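Alginate biosynthesis protein AlgX (Pseudomonas aeruginosa, PDB 4KNC) takes part in O-acetylation of the exopolysaccharide alginate and protects the polymer from degradation as it crosses the periplasm. Local coordinates at residues L74-T88 and F286-T300. Sequence-based numbering, arbitrary orientation.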
ATOM      1  N   LEU A  74      -9.851  11.523  -5.217  1.00 46.46           N
ATOM      2  CA  LEU A  74     -10.726  10.699  -4.380  1.00 41.16           C
ATOM      3  C   LEU A  74     -11.888  11.499  -3.772  1.00 42.90           C
ATOM      4  O   LEU A  74     -13.039  11.049  -3.796  1.00 41.71           O
ATOM      5  CB  LEU A  74      -9.930  10.006  -3.274  1.00 31.04           C
ATOM      6  CG  LEU A  74      -8.987   8.906  -3.776  1.00 37.77           C
ATOM      7  CD1 LEU A  74      -7.975   8.551  -2.702  1.00 32.07           C
ATOM      8  CD2 LEU A  74      -9.795   7.686  -4.183  1.00 41.53           C
ATOM      9  N   LYS A  75     -11.577  12.672  -3.225  1.00 41.25           N
ATOM     10  CA  LYS A  75     -12.587  13.566  -2.649  1.00 43.39           C
ATOM     11  C   LYS A  75     -13.686  13.962  -3.642  1.00 43.35           C
ATOM     12  O   LYS A  75     -14.858  14.065  -3.277  1.00 39.68           O
ATOM     13  CB  LYS A  75     -11.935  14.822  -2.082  1.00 47.30           C
ATOM     14  CG  LYS A  75     -12.914  15.731  -1.361  1.00 46.86           C
ATOM     15  CD  LYS A  75     -13.607  14.975  -0.245  1.00 50.58           C
ATOM     16  CE  LYS A  75     -14.635  15.852   0.461  1.00 57.73           C
ATOM     17  NZ  LYS A  75     -13.974  16.930   1.256  1.00 59.31           N
ATOM     18  N   ARG A  76     -13.312  14.176  -4.899  1.00 43.05           N
ATOM     19  CA  ARG A  76     -14.299  14.501  -5.930  1.00 52.06           C
ATOM     20  C   ARG A  76     -15.309  13.378  -6.083  1.00 49.22           C
ATOM     21  O   ARG A  76     -16.451  13.613  -6.444  1.00 51.86           O
ATOM     22  CB  ARG A  76     -13.636  14.719  -7.291  1.00 58.62           C
ATOM     23  CG  ARG A  76     -12.883  16.019  -7.463  1.00 67.08           C
ATOM     24  CD  ARG A  76     -12.731  16.362  -8.952  1.00 80.38           C
ATOM     25  NE  ARG A  76     -12.247  15.234  -9.754  1.00 88.96           N
ATOM     26  CZ  ARG A  76     -13.027  14.459 -10.508  1.00 91.31           C
ATOM     27  NH1 ARG A  76     -12.506  13.455 -11.202  1.00 84.02           N
ATOM     28  NH2 ARG A  76     -14.334  14.685 -10.562  1.00 95.31           N
ATOM     29  N   LYS A  77     -14.873  12.150  -5.825  1.00 48.36           N
ATOM     30  CA  LYS A  77     -15.731  10.985  -6.002  1.00 48.54           C
ATOM     31  C   LYS A  77     -16.531  10.689  -4.721  1.00 47.66           C
ATOM     32  O   LYS A  77     -17.273   9.708  -4.656  1.00 48.42           O
ATOM     33  CB  LYS A  77     -14.886   9.776  -6.425  1.00 56.86           C
ATOM     34  CG  LYS A  77     -15.671   8.602  -7.005  1.00 67.71           C
ATOM     35  CD  LYS A  77     -14.751   7.426  -7.330  1.00 77.45           C
ATOM     36  CE  LYS A  77     -15.533   6.139  -7.599  1.00 81.53           C
ATOM     37  NZ  LYS A  77     -16.532   6.289  -8.700  1.00 83.99           N
ATOM     38  N   GLY A  78     -16.386  11.552  -3.715  1.00 41.54           N
ATOM     39  CA  GLY A  78     -17.047  11.365  -2.431  1.00 43.74           C
ATOM     40  C   GLY A  78     -16.317  10.432  -1.462  1.00 49.50           C
ATOM     41  O   GLY A  78     -16.944   9.808  -0.600  1.00 50.20           O
ATOM     42  N   ILE A  79     -14.994  10.349  -1.593  1.00 42.92           N
ATOM     43  CA  ILE A  79     -14.183   9.478  -0.737  1.00 40.55           C
ATOM     44  C   ILE A  79     -13.175  10.265   0.107  1.00 42.16           C
ATOM     45  O   ILE A  79     -12.349  11.011  -0.427  1.00 40.06           O
ATOM     46  CB  ILE A  79     -13.428   8.426  -1.574  1.00 35.06           C
ATOM     47  CG1 ILE A  79     -14.386   7.741  -2.551  1.00 33.98           C
ATOM     48  CG2 ILE A  79     -12.763   7.387  -0.678  1.00 34.24           C
ATOM     49  CD1 ILE A  79     -13.675   6.930  -3.610  1.00 38.42           C
ATOM     50  N   GLU A  80     -13.257  10.103   1.427  1.00 36.16           N
ATOM     51  CA  GLU A  80     -12.298  10.719   2.339  1.00 35.04           C
ATOM     52  C   GLU A  80     -11.140   9.747   2.526  1.00 40.28           C
ATOM     53  O   GLU A  80     -11.360   8.541   2.648  1.00 38.10           O
ATOM     54  CB  GLU A  80     -12.948  10.992   3.700  1.00 28.78           C
ATOM     55  CG  GLU A  80     -14.110  11.965   3.678  1.00 32.05           C
ATOM     56  CD  GLU A  80     -13.655  13.412   3.655  1.00 39.06           C
ATOM     57  OE1 GLU A  80     -12.501  13.695   4.046  1.00 42.59           O
ATOM     58  OE2 GLU A  80     -14.448  14.270   3.239  1.00 52.49           O
ATOM     59  N   LEU A  81      -9.917  10.264   2.576  1.00 42.33           N
ATOM     60  CA  LEU A  81      -8.745   9.409   2.723  1.00 36.41           C
ATOM     61  C   LEU A  81      -8.124   9.482   4.127  1.00 37.97           C
ATOM     62  O   LEU A  81      -7.857  10.566   4.646  1.00 33.03           O
ATOM     63  CB  LEU A  81      -7.695   9.749   1.653  1.00 41.88           C
ATOM     64  CG  LEU A  81      -6.434   8.870   1.624  1.00 34.04           C
ATOM     65  CD1 LEU A  81      -6.794   7.427   1.321  1.00 29.67           C
ATOM     66  CD2 LEU A  81      -5.440   9.394   0.602  1.00 33.51           C
ATOM     67  N   VAL A  82      -7.910   8.316   4.733  1.00 30.20           N
ATOM     68  CA  VAL A  82      -7.186   8.209   5.988  1.00 26.15           C
ATOM     69  C   VAL A  82      -5.896   7.433   5.736  1.00 34.52           C
ATOM     70  O   VAL A  82      -5.939   6.331   5.183  1.00 35.98           O
ATOM     71  CB  VAL A  82      -8.028   7.456   7.044  1.00 31.21           C
ATOM     72  CG1 VAL A  82      -7.205   7.166   8.295  1.00 33.40           C
ATOM     73  CG2 VAL A  82      -9.282   8.250   7.396  1.00 32.05           C
ATOM     74  N   VAL A  83      -4.749   7.997   6.116  1.00 29.88           N
ATOM     75  CA  VAL A  83      -3.487   7.263   5.983  1.00 33.66           C
ATOM     76  C   VAL A  83      -2.979   6.773   7.345  1.00 39.77           C
ATOM     77  O   VAL A  83      -2.867   7.539   8.310  1.00 34.67           O
ATOM     78  CB  VAL A  83      -2.372   8.055   5.204  1.00 32.49           C
ATOM     79  CG1 VAL A  83      -0.992   7.500   5.508  1.00 26.37           C
ATOM     80  CG2 VAL A  83      -2.611   8.017   3.691  1.00 26.79           C
ATOM     81  N   VAL A  84      -2.715   5.474   7.423  1.00 36.13           N
ATOM     82  CA  VAL A  84      -2.089   4.894   8.593  1.00 24.31           C
ATOM     83  C   VAL A  84      -0.605   4.723   8.297  1.00 36.03           C
ATOM     84  O   VAL A  84      -0.204   3.820   7.559  1.00 32.18           O
ATOM     85  CB  VAL A  84      -2.732   3.565   8.958  1.00 33.37           C
ATOM     86  CG1 VAL A  84      -1.867   2.825   9.995  1.00 23.78           C
ATOM     87  CG2 VAL A  84      -4.162   3.818   9.497  1.00 30.32           C
ATOM     88  N   TYR A  85       0.198   5.624   8.847  1.00 26.71           N
ATOM     89  CA  TYR A  85       1.628   5.675   8.592  1.00 27.77           C
ATOM     90  C   TYR A  85       2.306   4.931   9.733  1.00 28.50           C
ATOM     91  O   TYR A  85       2.606   5.518  10.776  1.00 29.73           O
ATOM     92  CB  TYR A  85       2.066   7.139   8.582  1.00 33.40           C
ATOM     93  CG  TYR A  85       3.425   7.468   7.970  1.00 40.01           C
ATOM     94  CD1 TYR A  85       3.784   7.017   6.694  1.00 38.87           C
ATOM     95  CD2 TYR A  85       4.327   8.284   8.650  1.00 25.31           C
ATOM     96  CE1 TYR A  85       5.015   7.362   6.126  1.00 25.38           C
ATOM     97  CE2 TYR A  85       5.559   8.631   8.093  1.00 25.63           C
ATOM     98  CZ  TYR A  85       5.894   8.163   6.840  1.00 29.57           C
ATOM     99  OH  TYR A  85       7.108   8.512   6.312  1.00 37.29           O
ATOM    100  N   GLN A  86       2.506   3.627   9.551  1.00 26.35           N
ATOM    101  CA  GLN A  86       2.965   2.767  10.647  1.00 23.56           C
ATOM    102  C   GLN A  86       4.319   3.254  11.184  1.00 29.70           C
ATOM    103  O   GLN A  86       5.268   3.443  10.433  1.00 29.26           O
ATOM    104  CB  GLN A  86       3.060   1.308  10.181  1.00 27.39           C
ATOM    105  CG  GLN A  86       3.078   0.291  11.335  1.00 27.55           C
ATOM    106  CD  GLN A  86       3.437  -1.126  10.870  1.00 35.59           C
ATOM    107  OE1 GLN A  86       4.171  -1.305   9.892  1.00 27.42           O
ATOM    108  NE2 GLN A  86       2.912  -2.133  11.569  1.00 29.36           N
ATOM    109  N   PRO A  87       4.396   3.503  12.491  1.00 32.83           N
ATOM    110  CA  PRO A  87       5.641   4.048  13.050  1.00 31.38           C
ATOM    111  C   PRO A  87       6.759   2.997  13.158  1.00 35.56           C
ATOM    112  O   PRO A  87       6.503   1.797  13.097  1.00 32.36           O
ATOM    113  CB  PRO A  87       5.215   4.541  14.435  1.00 24.33           C
ATOM    114  CG  PRO A  87       4.011   3.678  14.788  1.00 36.95           C
ATOM    115  CD  PRO A  87       3.297   3.460  13.477  1.00 31.19           C
ATOM    116  N   THR A  88       7.993   3.445  13.319  1.00 33.61           N
ATOM    117  CA  THR A  88       9.112   2.499  13.311  1.00 36.23           C
ATOM    118  C   THR A  88       9.214   1.700  14.609  1.00 33.15           C
ATOM    119  O   THR A  88       8.662   2.078  15.647  1.00 25.70           O
ATOM    120  CB  THR A  88      10.449   3.192  12.981  1.00 35.96           C
ATOM    121  OG1 THR A  88      10.679   4.275  13.896  1.00 35.48           O
ATOM    122  CG2 THR A  88      10.427   3.739  11.540  1.00 26.58           C
ATOM    123  N   PHE A 286     -15.726  -1.357  -6.327  1.00 50.62           N
ATOM    124  CA  PHE A 286     -15.237  -0.037  -5.929  1.00 41.23           C
ATOM    125  C   PHE A 286     -15.984   1.053  -6.671  1.00 42.62           C
ATOM    126  O   PHE A 286     -16.451   2.008  -6.055  1.00 43.33           O
ATOM    127  CB  PHE A 286     -13.736   0.108  -6.151  1.00 42.14           C
ATOM    128  CG  PHE A 286     -13.221   1.505  -5.926  1.00 44.29           C
ATOM    129  CD1 PHE A 286     -13.108   2.021  -4.645  1.00 43.46           C
ATOM    130  CD2 PHE A 286     -12.831   2.301  -6.999  1.00 47.60           C
ATOM    131  CE1 PHE A 286     -12.628   3.316  -4.437  1.00 47.93           C
ATOM    132  CE2 PHE A 286     -12.349   3.593  -6.796  1.00 41.28           C
ATOM    133  CZ  PHE A 286     -12.249   4.097  -5.511  1.00 39.98           C
ATOM    134  N   HIS A 287     -16.133   0.896  -7.984  1.00 39.66           N
ATOM    135  CA  HIS A 287     -16.833   1.916  -8.767  1.00 46.62           C
ATOM    136  C   HIS A 287     -18.353   1.836  -8.687  1.00 53.34           C
ATOM    137  O   HIS A 287     -19.035   2.853  -8.854  1.00 57.74           O
ATOM    138  CB  HIS A 287     -16.330   1.948 -10.210  1.00 47.34           C
ATOM    139  CG  HIS A 287     -14.901   2.364 -10.310  1.00 55.45           C
ATOM    140  ND1 HIS A 287     -13.868   1.456 -10.419  1.00 52.74           N
ATOM    141  CD2 HIS A 287     -14.323   3.587 -10.239  1.00 55.72           C
ATOM    142  CE1 HIS A 287     -12.719   2.105 -10.448  1.00 48.71           C
ATOM    143  NE2 HIS A 287     -12.966   3.397 -10.334  1.00 56.60           N
ATOM    144  N   LYS A 288     -18.892   0.650  -8.417  1.00 57.50           N
ATOM    145  CA  LYS A 288     -20.330   0.547  -8.207  1.00 71.19           C
ATOM    146  C   LYS A 288     -20.719   1.210  -6.885  1.00 75.23           C
ATOM    147  O   LYS A 288     -21.540   2.126  -6.861  1.00 71.76           O
ATOM    148  CB  LYS A 288     -20.829  -0.898  -8.243  1.00 71.07           C
ATOM    149  CG  LYS A 288     -22.312  -0.984  -7.890  1.00 79.24           C
ATOM    150  N   ASN A 289     -20.106   0.748  -5.797  1.00 75.30           N
ATOM    151  CA  ASN A 289     -20.379   1.278  -4.463  1.00 67.40           C
ATOM    152  C   ASN A 289     -19.116   1.808  -3.789  1.00 55.71           C
ATOM    153  O   ASN A 289     -18.528   1.121  -2.952  1.00 45.55           O
ATOM    154  CB  ASN A 289     -20.993   0.187  -3.584  1.00 69.78           C
ATOM    155  CG  ASN A 289     -22.182  -0.495  -4.242  1.00 74.28           C
ATOM    156  OD1 ASN A 289     -23.118   0.164  -4.698  1.00 71.12           O
ATOM    157  ND2 ASN A 289     -22.147  -1.824  -4.299  1.00 70.82           N
ATOM    158  N   PRO A 290     -18.688   3.028  -4.151  1.00 45.41           N
ATOM    159  CA  PRO A 290     -17.472   3.573  -3.526  1.00 50.95           C
ATOM    160  C   PRO A 290     -17.636   3.804  -2.027  1.00 53.99           C
ATOM    161  O   PRO A 290     -18.706   4.215  -1.575  1.00 59.64           O
ATOM    162  CB  PRO A 290     -17.259   4.909  -4.259  1.00 52.65           C
ATOM    163  CG  PRO A 290     -18.596   5.253  -4.862  1.00 50.75           C
ATOM    164  CD  PRO A 290     -19.248   3.929  -5.174  1.00 48.45           C
ATOM    165  N   PRO A 291     -16.576   3.548  -1.256  1.00 44.48           N
ATOM    166  CA  PRO A 291     -16.659   3.769   0.189  1.00 36.28           C
ATOM    167  C   PRO A 291     -16.723   5.253   0.483  1.00 39.64           C
ATOM    168  O   PRO A 291     -16.245   6.041  -0.327  1.00 38.18           O
ATOM    169  CB  PRO A 291     -15.324   3.225   0.690  1.00 40.67           C
ATOM    170  CG  PRO A 291     -14.372   3.506  -0.462  1.00 40.33           C
ATOM    171  CD  PRO A 291     -15.204   3.239  -1.700  1.00 44.07           C
ATOM    172  N   LYS A 292     -17.305   5.624   1.621  1.00 33.16           N
ATOM    173  CA  LYS A 292     -17.257   6.997   2.108  1.00 30.54           C
ATOM    174  C   LYS A 292     -15.856   7.280   2.640  1.00 29.78           C
ATOM    175  O   LYS A 292     -15.358   8.402   2.569  1.00 32.02           O
ATOM    176  CB  LYS A 292     -18.264   7.175   3.249  1.00 35.10           C
ATOM    177  CG  LYS A 292     -19.693   6.836   2.874  1.00 49.82           C
ATOM    178  CD  LYS A 292     -20.305   7.939   2.027  1.00 56.35           C
ATOM    179  CE  LYS A 292     -21.736   7.614   1.627  1.00 63.80           C
ATOM    180  NZ  LYS A 292     -21.786   6.511   0.619  1.00 69.70           N
ATOM    181  N   ILE A 293     -15.232   6.246   3.193  1.00 30.67           N
ATOM    182  CA  ILE A 293     -13.916   6.373   3.807  1.00 34.93           C
ATOM    183  C   ILE A 293     -12.980   5.256   3.316  1.00 35.45           C
ATOM    184  O   ILE A 293     -13.352   4.079   3.268  1.00 35.12           O
ATOM    185  CB  ILE A 293     -13.996   6.342   5.360  1.00 32.02           C
ATOM    186  CG1 ILE A 293     -15.002   7.371   5.886  1.00 36.80           C
ATOM    187  CG2 ILE A 293     -12.609   6.565   5.986  1.00 29.02           C
ATOM    188  CD1 ILE A 293     -15.092   7.417   7.396  1.00 36.51           C
ATOM    189  N   LEU A 294     -11.776   5.650   2.935  1.00 29.99           N
ATOM    190  CA  LEU A 294     -10.750   4.719   2.491  1.00 36.37           C
ATOM    191  C   LEU A 294      -9.565   4.834   3.437  1.00 30.80           C
ATOM    192  O   LEU A 294      -8.966   5.907   3.561  1.00 29.06           O
ATOM    193  CB  LEU A 294     -10.311   5.055   1.059  1.00 30.52           C
ATOM    194  CG  LEU A 294      -9.189   4.216   0.429  1.00 35.42           C
ATOM    195  CD1 LEU A 294      -9.584   2.751   0.345  1.00 28.32           C
ATOM    196  CD2 LEU A 294      -8.850   4.754  -0.957  1.00 37.60           C
ATOM    197  N   ILE A 295      -9.244   3.745   4.120  1.00 26.20           N
ATOM    198  CA  ILE A 295      -8.091   3.720   5.012  1.00 27.74           C
ATOM    199  C   ILE A 295      -6.890   3.059   4.316  1.00 30.91           C
ATOM    200  O   ILE A 295      -7.002   1.964   3.772  1.00 30.11           O
ATOM    201  CB  ILE A 295      -8.409   2.929   6.293  1.00 33.63           C
ATOM    202  CG1 ILE A 295      -9.648   3.497   6.985  1.00 35.19           C
ATOM    203  CG2 ILE A 295      -7.219   2.938   7.252  1.00 24.90           C
ATOM    204  CD1 ILE A 295     -10.143   2.594   8.088  1.00 33.75           C
ATOM    205  N   TRP A 296      -5.737   3.712   4.360  1.00 27.68           N
ATOM    206  CA  TRP A 296      -4.582   3.251   3.605  1.00 29.53           C
ATOM    207  C   TRP A 296      -3.389   3.089   4.528  1.00 31.48           C
ATOM    208  O   TRP A 296      -2.875   4.062   5.065  1.00 31.89           O
ATOM    209  CB  TRP A 296      -4.283   4.240   2.471  1.00 26.43           C
ATOM    210  CG  TRP A 296      -3.154   3.851   1.545  1.00 35.44           C
ATOM    211  CD1 TRP A 296      -2.532   2.630   1.442  1.00 35.37           C
ATOM    212  CD2 TRP A 296      -2.503   4.711   0.606  1.00 30.89           C
ATOM    213  NE1 TRP A 296      -1.538   2.685   0.477  1.00 34.06           N
ATOM    214  CE2 TRP A 296      -1.497   3.951  -0.039  1.00 37.98           C
ATOM    215  CE3 TRP A 296      -2.663   6.052   0.254  1.00 33.07           C
ATOM    216  CZ2 TRP A 296      -0.668   4.495  -1.019  1.00 39.78           C
ATOM    217  CZ3 TRP A 296      -1.840   6.589  -0.727  1.00 36.24           C
ATOM    218  CH2 TRP A 296      -0.861   5.813  -1.348  1.00 37.43           C
ATOM    219  N   GLU A 297      -2.958   1.841   4.701  1.00 28.38           N
ATOM    220  CA  GLU A 297      -1.912   1.495   5.654  1.00 28.77           C
ATOM    221  C   GLU A 297      -0.615   1.056   4.962  1.00 34.49           C
ATOM    222  O   GLU A 297      -0.629   0.184   4.089  1.00 34.26           O
ATOM    223  CB  GLU A 297      -2.411   0.387   6.590  1.00 23.78           C
ATOM    224  CG  GLU A 297      -1.306  -0.291   7.409  1.00 24.88           C
ATOM    225  CD  GLU A 297      -0.698  -1.525   6.701  1.00 35.78           C
ATOM    226  OE1 GLU A 297       0.542  -1.559   6.544  1.00 29.72           O
ATOM    227  OE2 GLU A 297      -1.449  -2.452   6.305  1.00 37.41           O
ATOM    228  N   PHE A 298       0.496   1.668   5.361  1.00 33.38           N
ATOM    229  CA  PHE A 298       1.825   1.281   4.888  1.00 30.43           C
ATOM    230  C   PHE A 298       2.895   1.794   5.855  1.00 34.71           C
ATOM    231  O   PHE A 298       2.607   2.621   6.728  1.00 31.88           O
ATOM    232  CB  PHE A 298       2.075   1.805   3.470  1.00 26.51           C
ATOM    233  CG  PHE A 298       1.853   3.284   3.315  1.00 25.30           C
ATOM    234  CD1 PHE A 298       0.591   3.781   3.014  1.00 27.39           C
ATOM    235  CD2 PHE A 298       2.906   4.182   3.472  1.00 27.84           C
ATOM    236  CE1 PHE A 298       0.369   5.155   2.879  1.00 28.55           C
ATOM    237  CE2 PHE A 298       2.697   5.555   3.336  1.00 28.89           C
ATOM    238  CZ  PHE A 298       1.420   6.042   3.038  1.00 27.75           C
ATOM    239  N   ALA A 299       4.125   1.317   5.690  1.00 28.27           N
ATOM    240  CA  ALA A 299       5.222   1.698   6.565  1.00 26.94           C
ATOM    241  C   ALA A 299       6.132   2.782   5.979  1.00 33.87           C
ATOM    242  O   ALA A 299       5.918   3.276   4.876  1.00 34.35           O
ATOM    243  CB  ALA A 299       6.045   0.468   6.967  1.00 30.83           C
ATOM    244  N   THR A 300       7.177   3.121   6.722  1.00 29.92           N
ATOM    245  CA  THR A 300       7.937   4.335   6.455  1.00 27.95           C
ATOM    246  C   THR A 300       9.084   4.192   5.444  1.00 38.19           C
ATOM    247  O   THR A 300       9.797   5.162   5.195  1.00 41.98           O
ATOM    248  CB  THR A 300       8.500   4.909   7.781  1.00 28.42           C
ATOM    249  OG1 THR A 300       9.296   3.909   8.447  1.00 30.53           O
ATOM    250  CG2 THR A 300       7.352   5.331   8.703  1.00 33.05           C
TER
HETATM  251  O   HOH W   1       8.034   7.585   4.051  1.00 43.83           O
HETATM  252  O   HOH W   2       7.555   2.256   9.451  1.00 32.29           O
HETATM  253  O   HOH W   3       3.386  -1.580   7.450  1.00 50.46           O
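With CG of Phe298 set between its own backbone N and carbonyl carbon (chi1 54°) and CG of Tyr85 turned opposite the backbone N (chi1 -164°), Phe298 CE2 comes to the edge of the Tyr85 ring, near its plane, 3.8 Å from Tyr85 CD1, along a parallel strand pair of the SGNH hydrolase-like domain. Strand 80-85, outermost in the four-stranded parallel sheet, and its neighbour 293-298, more than 200 residues apart in sequence, illustrate how such a sheet is joined: each bonding residue of one strand grips two residues of the other. Val82 gives its N-H to Leu294 O almost straight (178°) and takes that of Trp296 on its own O at 2.8 Å; Glu80 and Val84 repeat the scheme, and Gln86 N closes the series on Phe298 O.

Apolar groups pack both faces. Val82 CG2 meets Ile293 CG2 at 4.0 Å, and Val84 CG2 meets Ile295 CG2 at 3.9 Å. On the other face Val83 CG1 lies 3.7 Å from Phe298 CZ, while the Phe298 ring presents its edge to one face of the Trp296 indole, CE1 over the centre. Helix 107-123 packs against Val83 and Tyr85.

The C-terminal part borders the inferred active site: the Gln86 side chain is about 6 Å from that of His150, and that of Glu297 about 7 Å from that of Ser243. Glu297 OE1 and OE2 hydrogen-bond to Thr242 OG1 and Ser245 OG; one water donates to both Glu297 OE1 and Gln86 OE1, while Gln86 NE2 hydrogen-bonds to Asn244 OD1. Nearby, Thr300 CG2 sits over one face of the Tyr85 ring in a CH-pi contact, 3.9 Å from its centroid.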